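Local coordinates for malonyl acyl carrier protein transacylase (Streptococcus pneumoniae, PDB 3IM8) that probably catalyses the transfer of the malonyl group from malonyl-CoA to holo acyl carrier protein in fatty acid synthesis, at residues 292-295 and 299-302; 20-25 and 70-75; 256-261 and 267-272; 60-65 and 89-94. All blocks are in the same frame, centred on the assembly; numbering follows the deposited sequence.

Interaction 1: 292-295 and 299-302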
loop_
_atom_site.group_PDB
_atom_site.type_symbol
_atom_site.label_atom_id
_atom_site.label_comp_id
_atom_site.label_asym_id
_atom_site.label_seq_id
_atom_site.Cartn_x
_atom_site.Cartn_y
_atom_site.Cartn_z
ATOM N N ALA A 292 8.444 14.829 1.550
ATOM C CA ALA A 292 9.607 14.427 0.819
ATOM C C ALA A 292 9.360 12.967 0.476
ATOM O O ALA A 292 8.599 12.274 1.154
ATOM C CB ALA A 292 10.800 14.530 1.726
ATOM N N HIS A 293 9.975 12.501 -0.595
ATOM C CA HIS A 293 9.947 11.094 -0.903
ATOM C C HIS A 293 11.342 10.653 -1.285
ATOM O O HIS A 293 12.118 11.466 -1.741
ATOM C CB HIS A 293 8.941 10.830 -2.020
ATOM C CG HIS A 293 9.273 11.495 -3.320
ATOM N ND1 HIS A 293 10.017 10.874 -4.310
ATOM C CD2 HIS A 293 8.954 12.718 -3.804
ATOM C CE1 HIS A 293 10.143 11.686 -5.341
ATOM N NE2 HIS A 293 9.515 12.816 -5.054
ATOM N N VAL A 294 11.670 9.368 -1.092
ATOM C CA VAL A 294 12.942 8.833 -1.520
ATOM C C VAL A 294 12.700 7.545 -2.290
ATOM O O VAL A 294 12.120 6.594 -1.719
ATOM C CB VAL A 294 13.898 8.594 -0.314
ATOM C CG1 VAL A 294 15.231 8.037 -0.814
ATOM C CG2 VAL A 294 14.201 9.875 0.375
ATOM N N GLU A 295 13.084 7.523 -3.578
ATOM C CA GLU A 295 12.989 6.287 -4.401
ATOM C C GLU A 295 14.271 5.994 -5.224
ATOM O O GLU A 295 14.419 4.904 -5.770
ATOM C CB GLU A 295 11.792 6.373 -5.369
ATOM C CG GLU A 295 12.023 7.397 -6.464
ATOM C CD GLU A 295 10.911 7.467 -7.457
ATOM O OE1 GLU A 295 10.150 6.492 -7.595
ATOM O OE2 GLU A 295 10.759 8.530 -8.076
ATOM N N SER A 299 16.404 11.747 -5.430
ATOM C CA SER A 299 15.480 12.009 -4.302
ATOM C C SER A 299 16.143 11.839 -2.910
ATOM O O SER A 299 15.753 12.515 -1.913
ATOM C CB SER A 299 14.167 11.177 -4.438
ATOM O OG SER A 299 14.381 9.773 -4.611
ATOM N N LEU A 300 17.144 10.962 -2.837
ATOM C CA LEU A 300 17.904 10.750 -1.590
ATOM C C LEU A 300 18.670 12.051 -1.258
ATOM O O LEU A 300 18.596 12.558 -0.132
ATOM C CB LEU A 300 18.901 9.585 -1.746
ATOM C CG LEU A 300 19.596 8.910 -0.533
ATOM C CD1 LEU A 300 21.090 8.898 -0.604
ATOM C CD2 LEU A 300 19.078 9.303 0.904
ATOM N N VAL A 301 19.372 12.584 -2.253
ATOM C CA VAL A 301 20.162 13.839 -2.116
ATOM C C VAL A 301 19.260 15.024 -1.786
ATOM O O VAL A 301 19.544 15.735 -0.855
ATOM C CB VAL A 301 21.018 14.103 -3.335
ATOM C CG1 VAL A 301 21.684 15.525 -3.247
ATOM C CG2 VAL A 301 22.090 13.036 -3.430
ATOM N N ALA A 302 18.140 15.183 -2.498
ATOM C CA ALA A 302 17.178 16.253 -2.196
ATOM C C ALA A 302 16.721 16.226 -0.733
ATOM O O ALA A 302 16.491 17.275 -0.147
ATOM C CB ALA A 302 15.970 16.201 -3.148
#
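Ser299 and Glu295 make the polar join between the end of strand 290-294 and helix 297-304. The amide N of Glu295 gives a nearly straight hydrogen bond (169°) to Ser299 OG at 2.8 Å. The hydroxyl is in position because chi1 of Ser299 (53°) sets OG between its own backbone N and carbonyl carbon. CB, which points from the helix toward the strand, itself lies 3.4 Å from the carbonyl O of His293. Beside this polar pair lies an apolar one: Val294 CG1 comes down on the helix backbone, 3.9 Å from Leu300 CA, and meets Leu300 CB at 4.1 Å.

In the next shell, Ser299 OG has a second hydrogen-bond partner in Asp296 OD1, within the short link between strand and helix, so one hydroxyl ties together the strand end, the link and the helix. Glu295 sends OE1 to the backbone N of Gly275. Phe22 touches both Val294 and Leu300, while backbone bonds from Val294 to Glu271 and Gly273 fix the strand in its sheet. This is a tight strand-turn-helix connection at an outer strand of the parallel sheet, in the alpha/beta core of the acyltransferase.

Interaction 2: 20-25 and 70-75; sequences RDFYDQ and VAIYRL
Phe22 and Ile72 mark the closest backbone approach, their CA atoms 7.9 Å apart, where the short helix 20-25 packs on the long helix 58-78. This is helix-helix packing through one aromatic side chain, on the helical layer that covers the parallel sheet of the alpha/beta core. At that spacing the backbones do not meet, and the gap is bridged by the Phe22 ring.

Leu75 lies over one face of the ring. Its CD2 stands 3.8 Å from the centroid of the Phe22 ring and 17° off the normal, a CH-pi contact, and comes nearest at CD1 of Phe22, 3.7 Å away. Leu75 has its CG anti to the backbone N (chi1 176°), which carries the methyl branch across to the ring. Ile72 meets the other half of the ring, with CG1 3.9 Å from Phe22 CD2. Both aliphatic chains run at about a right angle to the phenylalanine.

On the face of the ring opposite Leu75, toward the rim, sits Asp21 OD1. The same oxygen accepts the backbone N of Phe22 at 2.8 Å, and OD2 of this carboxylate receives the backbone N of Gln297, the residue that starts helix 297-304. Val29 of helix 27-40 adds to the apolar surroundings of Phe22.

Further round helix 20-25, Arg20 holds Asp24 side-on in a salt bridge and also reaches Asp49 with NH2. Arg20 NH1 bonds Asp24 OD1 at 2.8 Å, and NE bonds Asp24 OD2 at 2.9 Å, with that oxygen only 2° out of the guanidinium plane.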
loop_
_atom_site.group_PDB
_atom_site.type_symbol
_atom_site.label_atom_id
_atom_site.label_comp_id
_atom_site.label_asym_id
_atom_site.label_seq_id
_atom_site.Cartn_x
_atom_site.Cartn_y
_atom_site.Cartn_z
ATOM N N ARG A 20 17.981 0.020 -8.141
ATOM C CA ARG A 20 19.273 -0.532 -8.632
ATOM C C ARG A 20 20.456 0.389 -8.307
ATOM O O ARG A 20 21.535 -0.101 -7.937
ATOM C CB ARG A 20 19.249 -0.839 -10.156
ATOM C CG ARG A 20 20.628 -1.326 -10.705
ATOM C CD ARG A 20 20.797 -2.793 -10.459
ATOM N NE ARG A 20 22.208 -3.170 -10.357
ATOM C CZ ARG A 20 22.684 -4.417 -10.528
ATOM N NH1 ARG A 20 23.974 -4.650 -10.347
ATOM N NH2 ARG A 20 21.875 -5.442 -10.873
ATOM N N ASP A 21 20.271 1.711 -8.480
ATOM C CA ASP A 21 21.275 2.707 -8.045
ATOM C C ASP A 21 21.705 2.503 -6.567
ATOM O O ASP A 21 22.918 2.362 -6.247
ATOM C CB ASP A 21 20.797 4.149 -8.334
ATOM C CG ASP A 21 19.392 4.480 -7.766
ATOM O OD1 ASP A 21 18.714 3.640 -7.163
ATOM O OD2 ASP A 21 18.940 5.628 -7.951
ATOM N N PHE A 22 20.723 2.435 -5.678
ATOM C CA PHE A 22 20.990 2.183 -4.262
ATOM C C PHE A 22 21.686 0.850 -4.075
ATOM O O PHE A 22 22.601 0.773 -3.266
ATOM C CB PHE A 22 19.709 2.185 -3.448
ATOM C CG PHE A 22 19.046 3.517 -3.370
ATOM C CD1 PHE A 22 19.797 4.711 -3.433
ATOM C CD2 PHE A 22 17.656 3.608 -3.183
ATOM C CE1 PHE A 22 19.150 5.944 -3.308
ATOM C CE2 PHE A 22 17.021 4.855 -3.064
ATOM C CZ PHE A 22 17.763 6.005 -3.141
ATOM N N TYR A 23 21.261 -0.180 -4.824
ATOM C CA TYR A 23 21.769 -1.556 -4.678
ATOM C C TYR A 23 23.280 -1.702 -4.897
ATOM O O TYR A 23 23.967 -2.370 -4.093
ATOM C CB TYR A 23 20.972 -2.556 -5.567
ATOM C CG TYR A 23 21.447 -4.024 -5.596
ATOM C CD1 TYR A 23 20.761 -5.009 -4.862
ATOM C CD2 TYR A 23 22.540 -4.435 -6.407
ATOM C CE1 TYR A 23 21.148 -6.351 -4.894
ATOM C CE2 TYR A 23 22.953 -5.817 -6.452
ATOM C CZ TYR A 23 22.230 -6.732 -5.695
ATOM O OH TYR A 23 22.560 -8.011 -5.682
ATOM N N ASP A 24 23.778 -1.082 -5.966
ATOM C CA ASP A 24 25.188 -1.087 -6.299
ATOM C C ASP A 24 26.044 -0.233 -5.341
ATOM O O ASP A 24 27.214 -0.574 -5.032
ATOM C CB ASP A 24 25.353 -0.613 -7.738
ATOM C CG ASP A 24 24.843 -1.617 -8.725
ATOM O OD1 ASP A 24 25.097 -2.807 -8.540
ATOM O OD2 ASP A 24 24.196 -1.234 -9.699
ATOM N N GLN A 25 25.442 0.845 -4.845
ATOM C CA GLN A 25 26.149 1.865 -4.073
ATOM C C GLN A 25 26.181 1.616 -2.565
ATOM O O GLN A 25 27.122 2.010 -1.905
ATOM C CB GLN A 25 25.530 3.229 -4.293
ATOM C CG GLN A 25 26.198 4.261 -3.422
ATOM C CD GLN A 25 26.162 5.590 -4.048
ATOM O OE1 GLN A 25 25.437 5.804 -5.014
ATOM N NE2 GLN A 25 26.942 6.521 -3.513
ATOM N N VAL A 70 11.670 -1.761 1.995
ATOM C CA VAL A 70 12.454 -2.063 3.223
ATOM C C VAL A 70 13.908 -1.648 3.063
ATOM O O VAL A 70 14.493 -1.034 3.983
ATOM C CB VAL A 70 12.320 -3.523 3.657
ATOM C CG1 VAL A 70 13.176 -3.830 4.883
ATOM C CG2 VAL A 70 10.844 -3.796 3.998
ATOM N N ALA A 71 14.494 -1.953 1.908
ATOM C CA ALA A 71 15.885 -1.516 1.627
ATOM C C ALA A 71 16.059 0.017 1.675
ATOM O O ALA A 71 17.045 0.519 2.246
ATOM C CB ALA A 71 16.303 -2.004 0.306
ATOM N N ILE A 72 15.130 0.751 1.073
ATOM C CA ILE A 72 15.173 2.218 1.094
ATOM C C ILE A 72 15.016 2.763 2.538
ATOM O O ILE A 72 15.724 3.685 2.982
ATOM C CB ILE A 72 14.112 2.834 0.145
ATOM C CG1 ILE A 72 14.439 2.466 -1.304
ATOM C CG2 ILE A 72 14.132 4.359 0.274
ATOM C CD1 ILE A 72 13.425 2.836 -2.284
ATOM N N TYR A 73 14.103 2.188 3.282
ATOM C CA TYR A 73 13.936 2.592 4.697
ATOM C C TYR A 73 15.208 2.321 5.476
ATOM O O TYR A 73 15.673 3.211 6.198
ATOM C CB TYR A 73 12.737 1.870 5.319
ATOM C CG TYR A 73 12.863 1.520 6.780
ATOM C CD1 TYR A 73 12.619 2.454 7.761
ATOM C CD2 TYR A 73 13.179 0.210 7.173
ATOM C CE1 TYR A 73 12.753 2.103 9.126
ATOM C CE2 TYR A 73 13.297 -0.150 8.480
ATOM C CZ TYR A 73 13.086 0.785 9.458
ATOM O OH TYR A 73 13.203 0.374 10.794
ATOM N N ARG A 74 15.801 1.128 5.285
ATOM C CA ARG A 74 17.048 0.774 5.944
ATOM C C ARG A 74 18.196 1.709 5.561
ATOM O O ARG A 74 19.022 2.071 6.413
ATOM C CB ARG A 74 17.437 -0.697 5.712
ATOM C CG ARG A 74 16.655 -1.675 6.521
ATOM C CD ARG A 74 16.939 -3.100 6.072
ATOM N NE ARG A 74 16.280 -4.106 6.904
ATOM C CZ ARG A 74 16.535 -5.407 6.811
ATOM N NH1 ARG A 74 17.436 -5.833 5.926
ATOM N NH2 ARG A 74 15.924 -6.273 7.631
ATOM N N LEU A 75 18.227 2.140 4.299
ATOM C CA LEU A 75 19.191 3.156 3.875
ATOM C C LEU A 75 18.990 4.482 4.630
ATOM O O LEU A 75 19.971 5.040 5.172
ATOM C CB LEU A 75 19.179 3.350 2.348
ATOM C CG LEU A 75 20.068 4.451 1.727
ATOM C CD1 LEU A 75 21.530 4.395 2.172
ATOM C CD2 LEU A 75 19.988 4.440 0.211
#

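Interaction 3: 256-261 and 267-272; sequences ESIGVM and SNFIEI
Met261 reaches from helix 254-263 toward Phe269 on strand 268-272, and its side chain can be followed atom by atom. CB already stands near the ring, 4.2 Å from Phe269 CE1. CG anti to the carbonyl carbon (chi1 -55°) then leads the chain along the rim of the aromatic group instead of over it. SD makes the main contact, 3.9 Å from Phe269 CE1. Its distance of 5.2 Å from the centroid of the Phe269 ring, at 86° to the normal, places the sulfur almost in the ring plane: an edge-on Met-aromatic contact, in which the electron-rich sulfur probably meets the slightly positive rim of C-H groups. Beyond SD the chain bends, and CE passes on from the phenylalanine.

One helical turn earlier, Ile258 supplies the second contact. Its CG2 lies 4.0 Å from Phe269 CZ, and CD1 comes within 4.1 Å of Phe269 CE1, so two of its methyls address the far end of the ring. The phenylalanine points toward the helix and is met chiefly at CE1 and CZ.

Around these three buried residues, Leu7 and Leu291 from the strands flanking 268-272 also touch Phe269, as does Val282 of helix 277-285. Met261 leans on Ala5 of strand 4-8. The helix is thereby laid on the sheet with no hydrogen bond between the two segments. Such an apolar helix-on-sheet interface, with a short loop returning the chain from helix to an inner parallel strand, is characteristic of an alpha/beta fold.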
loop_
_atom_site.group_PDB
_atom_site.type_symbol
_atom_site.label_atom_id
_atom_site.label_comp_id
_atom_site.label_asym_id
_atom_site.label_seq_id
_atom_site.Cartn_x
_atom_site.Cartn_y
_atom_site.Cartn_z
ATOM N N GLU A 256 -7.793 9.366 6.582
ATOM C CA GLU A 256 -8.087 9.256 8.015
ATOM C C GLU A 256 -6.843 8.873 8.769
ATOM O O GLU A 256 -6.611 9.382 9.866
ATOM C CB GLU A 256 -9.128 8.191 8.262
ATOM C CG GLU A 256 -10.516 8.603 7.806
ATOM C CD GLU A 256 -11.414 7.403 7.728
ATOM O OE1 GLU A 256 -11.950 7.130 6.590
ATOM O OE2 GLU A 256 -11.510 6.729 8.800
ATOM N N SER A 257 -6.053 7.965 8.188
ATOM C CA SER A 257 -4.767 7.588 8.766
ATOM C C SER A 257 -3.782 8.779 8.864
ATOM O O SER A 257 -3.043 8.892 9.849
ATOM C CB SER A 257 -4.138 6.433 7.974
ATOM O OG SER A 257 -5.025 5.338 7.980
ATOM N N ILE A 258 -3.746 9.624 7.835
ATOM C CA ILE A 258 -2.890 10.822 7.845
ATOM C C ILE A 258 -3.365 11.802 8.938
ATOM O O ILE A 258 -2.546 12.473 9.588
ATOM C CB ILE A 258 -2.861 11.553 6.482
ATOM C CG1 ILE A 258 -2.259 10.695 5.361
ATOM C CG2 ILE A 258 -2.018 12.853 6.611
ATOM C CD1 ILE A 258 -0.777 10.333 5.567
ATOM N N GLY A 259 -4.676 11.884 9.136
ATOM C CA GLY A 259 -5.266 12.648 10.277
ATOM C C GLY A 259 -4.894 12.166 11.686
ATOM O O GLY A 259 -4.619 12.974 12.554
ATOM N N VAL A 260 -4.887 10.847 11.919
ATOM C CA VAL A 260 -4.302 10.267 13.117
ATOM C C VAL A 260 -2.815 10.653 13.313
ATOM O O VAL A 260 -2.398 10.974 14.453
ATOM C CB VAL A 260 -4.464 8.703 13.150
ATOM C CG1 VAL A 260 -3.582 8.054 14.233
ATOM C CG2 VAL A 260 -5.951 8.310 13.355
ATOM N N MET A 261 -2.001 10.603 12.251
ATOM C CA MET A 261 -0.620 11.038 12.407
ATOM C C MET A 261 -0.508 12.564 12.717
ATOM O O MET A 261 0.254 12.955 13.572
ATOM C CB MET A 261 0.253 10.643 11.193
ATOM C CG MET A 261 0.218 9.173 10.886
ATOM S SD MET A 261 0.974 8.854 9.316
ATOM C CE MET A 261 1.940 7.437 9.694
ATOM N N SER A 267 4.907 16.243 12.089
ATOM C CA SER A 267 5.044 17.430 11.198
ATOM C C SER A 267 5.551 17.149 9.761
ATOM O O SER A 267 5.071 17.760 8.775
ATOM C CB SER A 267 5.927 18.501 11.863
ATOM O OG SER A 267 7.175 17.957 12.256
ATOM N N ASN A 268 6.481 16.209 9.666
ATOM C CA ASN A 268 7.263 15.911 8.483
ATOM C C ASN A 268 6.850 14.532 7.875
ATOM O O ASN A 268 6.778 13.535 8.598
ATOM C CB ASN A 268 8.709 15.832 8.983
ATOM C CG ASN A 268 9.718 16.346 7.990
ATOM O OD1 ASN A 268 10.711 15.652 7.685
ATOM N ND2 ASN A 268 9.493 17.566 7.477
ATOM N N PHE A 269 6.601 14.442 6.571
ATOM C CA PHE A 269 6.269 13.118 5.968
ATOM C C PHE A 269 7.302 12.665 4.942
ATOM O O PHE A 269 7.648 13.449 4.068
ATOM C CB PHE A 269 4.863 13.063 5.338
ATOM C CG PHE A 269 3.727 13.222 6.330
ATOM C CD1 PHE A 269 3.107 12.102 6.880
ATOM C CD2 PHE A 269 3.249 14.503 6.675
ATOM C CE1 PHE A 269 2.052 12.220 7.775
ATOM C CE2 PHE A 269 2.166 14.648 7.585
ATOM C CZ PHE A 269 1.571 13.514 8.132
ATOM N N ILE A 270 7.804 11.427 5.062
ATOM C CA ILE A 270 8.795 10.917 4.058
ATOM C C ILE A 270 8.176 9.699 3.420
ATOM O O ILE A 270 7.903 8.705 4.117
ATOM C CB ILE A 270 10.197 10.610 4.651
ATOM C CG1 ILE A 270 10.885 11.934 5.113
ATOM C CG2 ILE A 270 11.114 9.971 3.608
ATOM C CD1 ILE A 270 12.201 11.730 5.875
ATOM N N GLU A 271 7.898 9.792 2.121
ATOM C CA GLU A 271 7.352 8.630 1.427
ATOM C C GLU A 271 8.527 7.786 0.958
ATOM O O GLU A 271 9.465 8.287 0.310
ATOM C CB GLU A 271 6.442 9.046 0.261
ATOM C CG GLU A 271 6.048 7.862 -0.622
ATOM C CD GLU A 271 5.107 8.256 -1.696
ATOM O OE1 GLU A 271 5.011 9.469 -1.976
ATOM O OE2 GLU A 271 4.458 7.361 -2.274
ATOM N N ILE A 272 8.497 6.499 1.305
ATOM C CA ILE A 272 9.570 5.567 0.967
ATOM C C ILE A 272 9.195 4.926 -0.368
ATOM O O ILE A 272 8.124 4.369 -0.464
ATOM C CB ILE A 272 9.658 4.447 2.021
ATOM C CG1 ILE A 272 9.736 5.028 3.423
ATOM C CG2 ILE A 272 10.842 3.446 1.670
ATOM C CD1 ILE A 272 10.942 5.946 3.624
#

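Interaction 4: 60-65 and 89-94. With ACT (acetate ion), chain B.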
loop_
_atom_site.group_PDB
_atom_site.type_symbol
_atom_site.label_atom_id
_atom_site.label_comp_id
_atom_site.label_asym_id
_atom_site.label_seq_id
_atom_site.Cartn_x
_atom_site.Cartn_y
_atom_site.Cartn_z
ATOM N N TYR A 60 4.716 -11.467 -7.850
ATOM C CA TYR A 60 6.104 -10.955 -7.832
ATOM C C TYR A 60 6.160 -9.454 -7.477
ATOM O O TYR A 60 7.106 -9.003 -6.857
ATOM C CB TYR A 60 6.825 -11.194 -9.161
ATOM C CG TYR A 60 6.760 -12.622 -9.611
ATOM C CD1 TYR A 60 7.359 -13.625 -8.861
ATOM C CD2 TYR A 60 6.059 -12.978 -10.765
ATOM C CE1 TYR A 60 7.297 -14.929 -9.261
ATOM C CE2 TYR A 60 5.989 -14.290 -11.170
ATOM C CZ TYR A 60 6.604 -15.261 -10.404
ATOM O OH TYR A 60 6.514 -16.586 -10.776
ATOM N N THR A 61 5.167 -8.688 -7.886
ATOM C CA THR A 61 5.144 -7.287 -7.518
ATOM C C THR A 61 5.235 -7.075 -6.012
ATOM O O THR A 61 5.953 -6.158 -5.528
ATOM C CB THR A 61 3.846 -6.641 -7.974
ATOM O OG1 THR A 61 3.620 -7.004 -9.341
ATOM C CG2 THR A 61 3.939 -5.128 -7.858
ATOM N N GLN A 62 4.466 -7.872 -5.266
ATOM C CA GLN A 62 4.364 -7.612 -3.824
ATOM C C GLN A 62 5.703 -7.775 -3.111
ATOM O O GLN A 62 6.143 -6.857 -2.442
ATOM C CB GLN A 62 3.210 -8.393 -3.176
ATOM C CG GLN A 62 1.827 -7.923 -3.735
ATOM C CD GLN A 62 0.642 -8.338 -2.864
ATOM O OE1 GLN A 62 0.810 -8.782 -1.721
ATOM N NE2 GLN A 62 -0.551 -8.226 -3.413
ATOM N N PRO A 63 6.391 -8.921 -3.289
ATOM C CA PRO A 63 7.737 -9.030 -2.641
ATOM C C PRO A 63 8.783 -8.118 -3.293
ATOM O O PRO A 63 9.697 -7.654 -2.624
ATOM C CB PRO A 63 8.076 -10.513 -2.788
ATOM C CG PRO A 63 7.232 -10.994 -4.006
ATOM C CD PRO A 63 5.937 -10.227 -3.816
ATOM N N ALA A 64 8.613 -7.783 -4.567
ATOM C CA ALA A 64 9.564 -6.869 -5.212
ATOM C C ALA A 64 9.535 -5.522 -4.562
ATOM O O ALA A 64 10.576 -5.001 -4.201
ATOM C CB ALA A 64 9.268 -6.698 -6.744
ATOM N N ILE A 65 8.324 -4.955 -4.430
ATOM C CA ILE A 65 8.163 -3.635 -3.807
ATOM C C ILE A 65 8.559 -3.738 -2.323
ATOM O O ILE A 65 9.287 -2.911 -1.819
ATOM C CB ILE A 65 6.705 -3.102 -3.925
ATOM C CG1 ILE A 65 6.421 -2.677 -5.354
ATOM C CG2 ILE A 65 6.478 -1.853 -2.977
ATOM C CD1 ILE A 65 4.971 -2.586 -5.671
ATOM N N LEU A 89 0.587 1.820 2.058
ATOM C CA LEU A 89 -0.619 1.582 1.265
ATOM C C LEU A 89 -0.731 0.116 0.925
ATOM O O LEU A 89 0.021 -0.399 0.093
ATOM C CB LEU A 89 -0.629 2.427 -0.021
ATOM C CG LEU A 89 -1.782 2.256 -1.011
ATOM C CD1 LEU A 89 -2.992 2.984 -0.476
ATOM C CD2 LEU A 89 -1.376 2.778 -2.443
ATOM N N SER A 90 -1.625 -0.574 1.552
ATOM C CA SER A 90 -1.958 -1.986 1.280
ATOM C C SER A 90 -0.842 -2.931 1.423
ATOM O O SER A 90 -0.550 -3.293 2.439
ATOM C CB SER A 90 -2.669 -2.148 -0.091
ATOM O OG SER A 90 -3.280 -3.287 -0.288
ATOM N N LEU A 91 -0.219 -3.236 0.345
ATOM C CA LEU A 91 1.040 -3.979 0.446
ATOM C C LEU A 91 2.030 -3.172 1.276
ATOM O O LEU A 91 2.809 -3.739 2.053
ATOM C CB LEU A 91 1.617 -4.293 -0.952
ATOM C CG LEU A 91 3.019 -4.930 -1.147
ATOM C CD1 LEU A 91 4.211 -4.005 -0.937
ATOM C CD2 LEU A 91 3.259 -6.215 -0.339
ATOM N N GLY A 92 2.027 -1.853 1.123
ATOM C CA GLY A 92 2.938 -1.006 1.942
ATOM C C GLY A 92 2.730 -1.105 3.470
ATOM O O GLY A 92 3.540 -0.624 4.283
ATOM N N GLU A 93 1.639 -1.705 3.887
ATOM C CA GLU A 93 1.402 -1.881 5.325
ATOM C C GLU A 93 2.369 -2.908 5.869
ATOM O O GLU A 93 2.745 -2.853 7.061
ATOM C CB GLU A 93 -0.044 -2.351 5.561
ATOM C CG GLU A 93 -0.396 -2.563 7.015
ATOM C CD GLU A 93 -1.823 -2.173 7.261
ATOM O OE1 GLU A 93 -2.106 -0.963 7.324
ATOM O OE2 GLU A 93 -2.662 -3.066 7.342
ATOM N N TYR A 94 2.753 -3.853 5.010
ATOM C CA TYR A 94 3.661 -4.937 5.430
ATOM C C TYR A 94 5.070 -4.422 5.560
ATOM O O TYR A 94 5.795 -4.770 6.498
ATOM C CB TYR A 94 3.621 -6.136 4.475
ATOM C CG TYR A 94 2.385 -6.972 4.587
ATOM C CD1 TYR A 94 1.170 -6.514 4.083
ATOM C CD2 TYR A 94 2.418 -8.205 5.227
ATOM C CE1 TYR A 94 0.008 -7.309 4.184
ATOM C CE2 TYR A 94 1.262 -9.012 5.325
ATOM C CZ TYR A 94 0.083 -8.559 4.801
ATOM O OH TYR A 94 -1.038 -9.333 4.873
HETATM C C ACT B . -2.889 -3.967 -3.214
HETATM O O ACT B . -4.015 -3.737 -2.625
HETATM O OXT ACT B . -1.948 -4.780 -2.691
HETATM C CH3 ACT B . -2.823 -3.197 -4.521
#
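Leu91 and Gln62 lie alongside each other and run in opposite directions, so that the branched end of the leucine rests on the root of the glutamine. Leu91 CD2 is 3.6 Å from Gln62 CB and equally close, at 3.6 Å, to the carbonyl O of Gln62. The other branch, CD1, meets Ile65 CG2 at 3.7 Å, with the two side chains set at a slant. Leu91 has CG anti to its backbone N (chi1 173°), which points the fork at helix 58-78 and lets it straddle two residues one turn apart.

Gln62 continues past the leucine in extended form. Its amide has partners on both atoms: OE1 accepts from Arg115 NH1, and NE2 is hydrogen-bonded to Gln11 OE1.

Leu91 follows Ser90, the predicted active-site nucleophile, in a Gly-X-Ser-X-Gly sequence that fits the nucleophile elbow between strand 85-88 and helix 92-99. A type II' turn from Leu89 to Gly92 closes here, with Gly92 N bonded to Leu89 O at 2.7 Å. Ser90 takes the strained backbone angles expected of such a serine (phi 59°, psi -96°).

An acetate ion, probably from the crystallisation liquor, lies beside Ser90 and is hydrogen-bonded to Arg115 NH1 and to NE2 of His199, the other predicted active-site residue. Ser90 OG lies very close to the acetate, but its exact position is doubtful. The acetate OXT stands 3.8 Å from both Gln62 NE2 and Leu91 N.

In the fold
Interactions 1, 2 and 3 form one continuous patch of the alpha/beta core. Strands 290-294 of interaction 1 and 268-272 of interaction 3 are neighbours in the parallel sheet, and the centres of the two interactions lie 16 Å apart. Interaction 2, with its centre 12 Å from that of interaction 1, covers the sheet with helices: Ile72 packs on Val294 and on Ile272. Interaction 4 touches none of the others, yet shares helix 58-78 with interaction 2, their centres 16 Å apart. Along the chain interactions 2 and 4 alternate their segments, followed by 3 and then 1. One long helix thus packs on the turn of the predicted active-site serine with its first half, and farther along on strands 268-272 and 290-294.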